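Local atomic coordinates of porphyranase B (Zobellia galactanivorans, PDB entry 3JUU), a protein that cleaves the sulfated algal polysaccharide porphyran at beta-D-galactopyranose-(1->4)-alpha-L-galactopyranose-6-sulfate linkages, releasing mainly a disaccharide. Residues A[25-30]-A[205-210]; A[191-196]-A[200-205]. All coordinates share one frame; numbering follows the deposited sequence.

Contact 1. Residues A[25-30]-A[205-210]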
# COMPACT_ATOMS: atom_id res chain seq x y z
N GLN A 25 22.52 7.42 15.68
CA GLN A 25 21.75 6.31 15.07
C GLN A 25 22.00 6.29 13.60
O GLN A 25 22.40 7.31 13.01
CB GLN A 25 20.26 6.45 15.34
CG GLN A 25 19.89 6.58 16.80
CD GLN A 25 18.41 6.79 17.04
OE1 GLN A 25 17.80 7.72 16.54
NE2 GLN A 25 17.81 5.89 17.82
N GLU A 26 21.75 5.13 12.99
CA GLU A 26 21.80 5.08 11.55
C GLU A 26 20.67 4.21 10.99
O GLU A 26 20.11 3.41 11.69
CB GLU A 26 23.15 4.55 11.07
CG GLU A 26 23.57 3.22 11.58
CD GLU A 26 25.01 2.91 11.15
OE1 GLU A 26 25.30 3.03 9.92
OE2 GLU A 26 25.84 2.58 12.03
N TRP A 27 20.33 4.43 9.73
CA TRP A 27 19.27 3.64 9.08
C TRP A 27 19.93 2.48 8.35
O TRP A 27 20.87 2.72 7.59
CB TRP A 27 18.58 4.50 8.03
CG TRP A 27 17.79 5.62 8.59
CD1 TRP A 27 18.11 6.93 8.54
CD2 TRP A 27 16.54 5.54 9.28
NE1 TRP A 27 17.12 7.69 9.11
CE2 TRP A 27 16.17 6.88 9.62
CE3 TRP A 27 15.71 4.49 9.66
CZ2 TRP A 27 15.01 7.18 10.31
CZ3 TRP A 27 14.59 4.76 10.39
CH2 TRP A 27 14.21 6.13 10.71
N LYS A 28 19.43 1.26 8.55
CA LYS A 28 19.98 0.06 7.93
C LYS A 28 18.91 -0.63 7.05
O LYS A 28 17.83 -1.00 7.57
CB LYS A 28 20.45 -0.90 9.05
CG LYS A 28 21.02 -2.27 8.54
CD LYS A 28 21.49 -3.17 9.71
CE LYS A 28 21.68 -4.64 9.31
NZ LYS A 28 21.32 -5.47 10.53
N LEU A 29 19.24 -0.83 5.78
CA LEU A 29 18.33 -1.51 4.84
C LEU A 29 17.94 -2.87 5.29
O LEU A 29 18.82 -3.68 5.70
CB LEU A 29 18.91 -1.54 3.42
CG LEU A 29 17.81 -1.85 2.36
CD1 LEU A 29 16.99 -0.58 2.13
CD2 LEU A 29 18.53 -2.23 1.03
N ILE A 30 16.63 -3.13 5.30
CA ILE A 30 16.14 -4.48 5.57
C ILE A 30 16.05 -5.15 4.17
O ILE A 30 15.11 -4.91 3.38
CB ILE A 30 14.77 -4.49 6.24
CG1 ILE A 30 14.84 -3.74 7.60
CG2 ILE A 30 14.20 -5.94 6.41
CD1 ILE A 30 13.42 -3.38 8.04
N GLY A 205 6.15 7.55 2.60
CA GLY A 205 6.94 6.91 3.66
C GLY A 205 6.19 6.92 4.99
O GLY A 205 5.35 7.77 5.23
N VAL A 206 6.50 5.95 5.82
CA VAL A 206 6.00 5.95 7.19
C VAL A 206 7.15 5.57 8.12
O VAL A 206 7.86 4.55 7.90
CB VAL A 206 4.80 5.01 7.39
CG1 VAL A 206 5.19 3.51 7.11
CG2 VAL A 206 4.20 5.20 8.82
N TRP A 207 7.30 6.35 9.19
CA TRP A 207 8.13 5.85 10.36
C TRP A 207 7.26 5.17 11.35
O TRP A 207 6.47 5.83 12.06
CB TRP A 207 8.90 7.01 11.00
CG TRP A 207 9.92 6.55 12.01
CD1 TRP A 207 10.42 5.28 12.17
CD2 TRP A 207 10.50 7.35 13.05
NE1 TRP A 207 11.34 5.28 13.23
CE2 TRP A 207 11.39 6.54 13.76
CE3 TRP A 207 10.37 8.70 13.41
CZ2 TRP A 207 12.14 7.02 14.89
CZ3 TRP A 207 11.14 9.20 14.54
CH2 TRP A 207 11.97 8.34 15.26
N TRP A 208 7.26 3.83 11.32
CA TRP A 208 6.56 3.05 12.29
C TRP A 208 7.51 3.02 13.50
O TRP A 208 8.29 2.07 13.67
CB TRP A 208 6.29 1.65 11.71
CG TRP A 208 5.66 0.68 12.64
CD1 TRP A 208 5.02 0.92 13.82
CD2 TRP A 208 5.49 -0.73 12.36
NE1 TRP A 208 4.55 -0.26 14.35
CE2 TRP A 208 4.80 -1.29 13.47
CE3 TRP A 208 5.85 -1.56 11.26
CZ2 TRP A 208 4.48 -2.68 13.58
CZ3 TRP A 208 5.57 -2.97 11.38
CH2 TRP A 208 4.88 -3.49 12.53
N LYS A 209 7.44 4.07 14.33
CA LYS A 209 8.45 4.37 15.34
C LYS A 209 8.29 3.47 16.54
O LYS A 209 9.29 2.98 17.09
CB LYS A 209 8.33 5.87 15.71
CG LYS A 209 9.23 6.28 16.90
CD LYS A 209 8.88 7.74 17.18
CE LYS A 209 9.83 8.33 18.24
NZ LYS A 209 9.75 7.59 19.50
N SER A 210 7.06 3.27 17.00
CA SER A 210 6.79 2.45 18.20
C SER A 210 5.39 1.92 18.11
O SER A 210 4.66 2.23 17.14
CB SER A 210 6.97 3.27 19.48
OG SER A 210 5.88 4.15 19.59
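NE1 of Trp27 gives its hydrogen to Asp19 OD2, outside both segments, and this polar bond helps hold the indole whose benzo edge meets Trp207. Segments 25-30 and 205-210 touch only through these two tryptophans: the backbones stay well apart, with 11.4 Å between Trp27 CA and Trp207 CA. The pair is an edge-to-face stack, the six-membered ring of Trp27 standing at 80° to the plane of the five-membered ring of Trp207. CH2 of Trp27 makes the touch, lying 3.9 Å from Trp207 NE1 and 4.1 Å from Trp207 CD1, somewhat toward the rim of the face. No hydrogen bond joins the segments, so the contact is one of van der Waals and ring-edge electrostatics. Trp207 stands out from its strand, its chi1 of -170° placing CG anti to the backbone N, and presents one face to Trp27. CB of Lys209 sits over the other face, and Trp207 is thereby held between an aromatic edge and an aliphatic carbon. Pro20 also touches Trp207, and Pro12 touches Trp27, so the N-terminal loop packs beside the pair. Strand 26-29 reaches strand 202-210 through strands 264-276 and 108-115, and the tryptophans bridge these two intervening strands on one face of a sheet of the GH16 beta-sandwich, a jelly roll.

Contact 2. Residues A[191-196]-A[200-205]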
# COMPACT_ATOMS: atom_id res chain seq x y z
N ALA A 191 -2.82 14.57 3.37
CA ALA A 191 -2.02 15.71 2.98
C ALA A 191 -2.14 15.98 1.46
O ALA A 191 -2.42 15.03 0.70
CB ALA A 191 -0.56 15.49 3.36
N GLU A 192 -1.88 17.21 1.02
CA GLU A 192 -1.96 17.53 -0.46
C GLU A 192 -0.74 16.98 -1.20
O GLU A 192 0.42 17.11 -0.70
CB GLU A 192 -1.97 19.06 -0.71
CG GLU A 192 -3.16 19.76 -0.05
CD GLU A 192 -4.49 19.18 -0.54
OE1 GLU A 192 -4.71 19.28 -1.75
OE2 GLU A 192 -5.26 18.65 0.30
N LEU A 193 -0.98 16.43 -2.40
CA LEU A 193 0.15 16.00 -3.24
C LEU A 193 0.70 17.20 -3.99
O LEU A 193 1.89 17.23 -4.37
CB LEU A 193 -0.24 14.94 -4.29
CG LEU A 193 -0.66 13.63 -3.58
CD1 LEU A 193 -0.93 12.60 -4.65
CD2 LEU A 193 0.50 13.06 -2.76
N GLY A 194 -0.15 18.19 -4.25
CA GLY A 194 0.32 19.27 -5.15
C GLY A 194 0.03 18.97 -6.64
O GLY A 194 0.47 19.72 -7.53
N GLY A 195 -0.68 17.88 -6.92
CA GLY A 195 -0.94 17.44 -8.32
C GLY A 195 -1.72 16.13 -8.19
O GLY A 195 -1.96 15.62 -7.05
N LYS A 196 -2.10 15.52 -9.32
CA LYS A 196 -2.75 14.19 -9.25
C LYS A 196 -1.74 13.11 -8.95
O LYS A 196 -0.58 13.16 -9.37
CB LYS A 196 -3.51 13.84 -10.57
CG LYS A 196 -4.55 14.91 -11.07
CD LYS A 196 -5.77 14.93 -10.16
CE LYS A 196 -6.91 15.82 -10.78
NZ LYS A 196 -7.92 15.92 -9.71
N ASP A 200 2.64 12.36 -11.34
CA ASP A 200 4.06 12.39 -10.98
C ASP A 200 4.34 11.24 -10.08
O ASP A 200 3.42 10.77 -9.36
CB ASP A 200 4.36 13.69 -10.19
CG ASP A 200 3.87 14.95 -10.91
OD1 ASP A 200 4.58 15.32 -11.87
OD2 ASP A 200 2.82 15.58 -10.50
N PHE A 201 5.62 10.83 -10.01
CA PHE A 201 6.04 9.99 -8.91
C PHE A 201 6.05 10.80 -7.58
O PHE A 201 6.36 11.99 -7.58
CB PHE A 201 7.43 9.39 -9.14
CG PHE A 201 7.44 8.28 -10.14
CD1 PHE A 201 7.15 6.99 -9.73
CD2 PHE A 201 7.65 8.55 -11.49
CE1 PHE A 201 7.09 5.91 -10.65
CE2 PHE A 201 7.60 7.50 -12.43
CZ PHE A 201 7.31 6.18 -12.00
N HIS A 202 5.75 10.11 -6.48
CA HIS A 202 5.95 10.69 -5.14
C HIS A 202 6.59 9.63 -4.29
O HIS A 202 6.44 8.43 -4.53
CB HIS A 202 4.58 11.18 -4.55
CG HIS A 202 4.00 12.38 -5.25
ND1 HIS A 202 4.36 13.68 -4.92
CD2 HIS A 202 3.11 12.47 -6.28
CE1 HIS A 202 3.67 14.52 -5.69
NE2 HIS A 202 2.92 13.81 -6.52
N VAL A 203 7.29 10.09 -3.25
CA VAL A 203 7.83 9.17 -2.31
C VAL A 203 6.90 9.11 -1.10
O VAL A 203 6.74 10.09 -0.41
CB VAL A 203 9.25 9.54 -1.87
CG1 VAL A 203 9.71 8.53 -0.80
CG2 VAL A 203 10.24 9.42 -3.11
N TYR A 204 6.30 7.94 -0.83
CA TYR A 204 5.37 7.82 0.30
C TYR A 204 6.11 7.02 1.36
O TYR A 204 6.57 5.89 1.10
CB TYR A 204 4.13 7.02 -0.17
CG TYR A 204 3.37 7.70 -1.28
CD1 TYR A 204 2.57 8.85 -0.99
CD2 TYR A 204 3.44 7.26 -2.64
CE1 TYR A 204 1.88 9.53 -1.99
CE2 TYR A 204 2.75 7.96 -3.65
CZ TYR A 204 1.97 9.09 -3.33
OH TYR A 204 1.20 9.73 -4.30
N GLY A 205 6.15 7.55 2.60
CA GLY A 205 6.94 6.91 3.66
C GLY A 205 6.19 6.92 4.99
O GLY A 205 5.35 7.77 5.23
O HOH W 1 1.29 14.86 -8.55
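Leu193 meets His202 first at its CB, which lies 4.0 Å from His202 NE2. Farther out, Leu193 CD1 reaches Tyr204 OH at 3.6 Å, whereas Leu193 CD2 lies over the centre of the His202 ring and also approaches Tyr204 CE1 (3.9 Å) at the edge of the phenol. A chi1 of -66°, with CG anti to the carbonyl carbon, carries the branch toward the two aromatic side chains, CD2 alone reaching both. Leu218, from strand 213-218, touches all three residues. The imidazole thus has an apolar neighbour over one face and polar partners round its rim. ND1 is hydrogen-bonded to Asp219, and in the ring plane His202 NE2 holds a water at 2.8 Å. That water donates to Lys196 O at 2.7 Å and to Asp200 OD2 at 2.6 Å, tying together both ends of the short loop between the segments. The loop is close-fitting beside this carboxylate, since a CB on Gly195 would fall tightly against Asp200 OD2. Asp200 N is buried without a partner in the model, Lys196 O being 3.9 Å away. Replacing His202 by an alanine is likely to cost the water one of its three partners, leave Asp219 OD2 without the imidazole and open a gap beside the CD2 methyl of Leu193. The chain here passes from strand 185-192 to strand 202-210. Chemically, the turn is closed without any direct hydrogen bond between its segments: leucine packing supplies the apolar half, and a single water with three partners most of the polar half, while bonds at both ring nitrogens fix the rotation of the imidazole.

Strand 202-210 carries both contacts: contact 2 lies at its start and contact 1 at its far end; they share Gly205, and their centres are 20 Å apart. Along the chain contact 2 is local, with three residues between its segments, and is nested inside the long loop closed by contact 1, whose 174 intervening residues include much of the jelly roll. Contact 1 thus joins the N-terminal strand 26-29 to a late strand, away from the annotated sites, whereas contact 2 lies within the connection from strand 185-192 to strand 202-210, with the side chain of Tyr204 about 9 Å from that of Glu148, the probable proton donor.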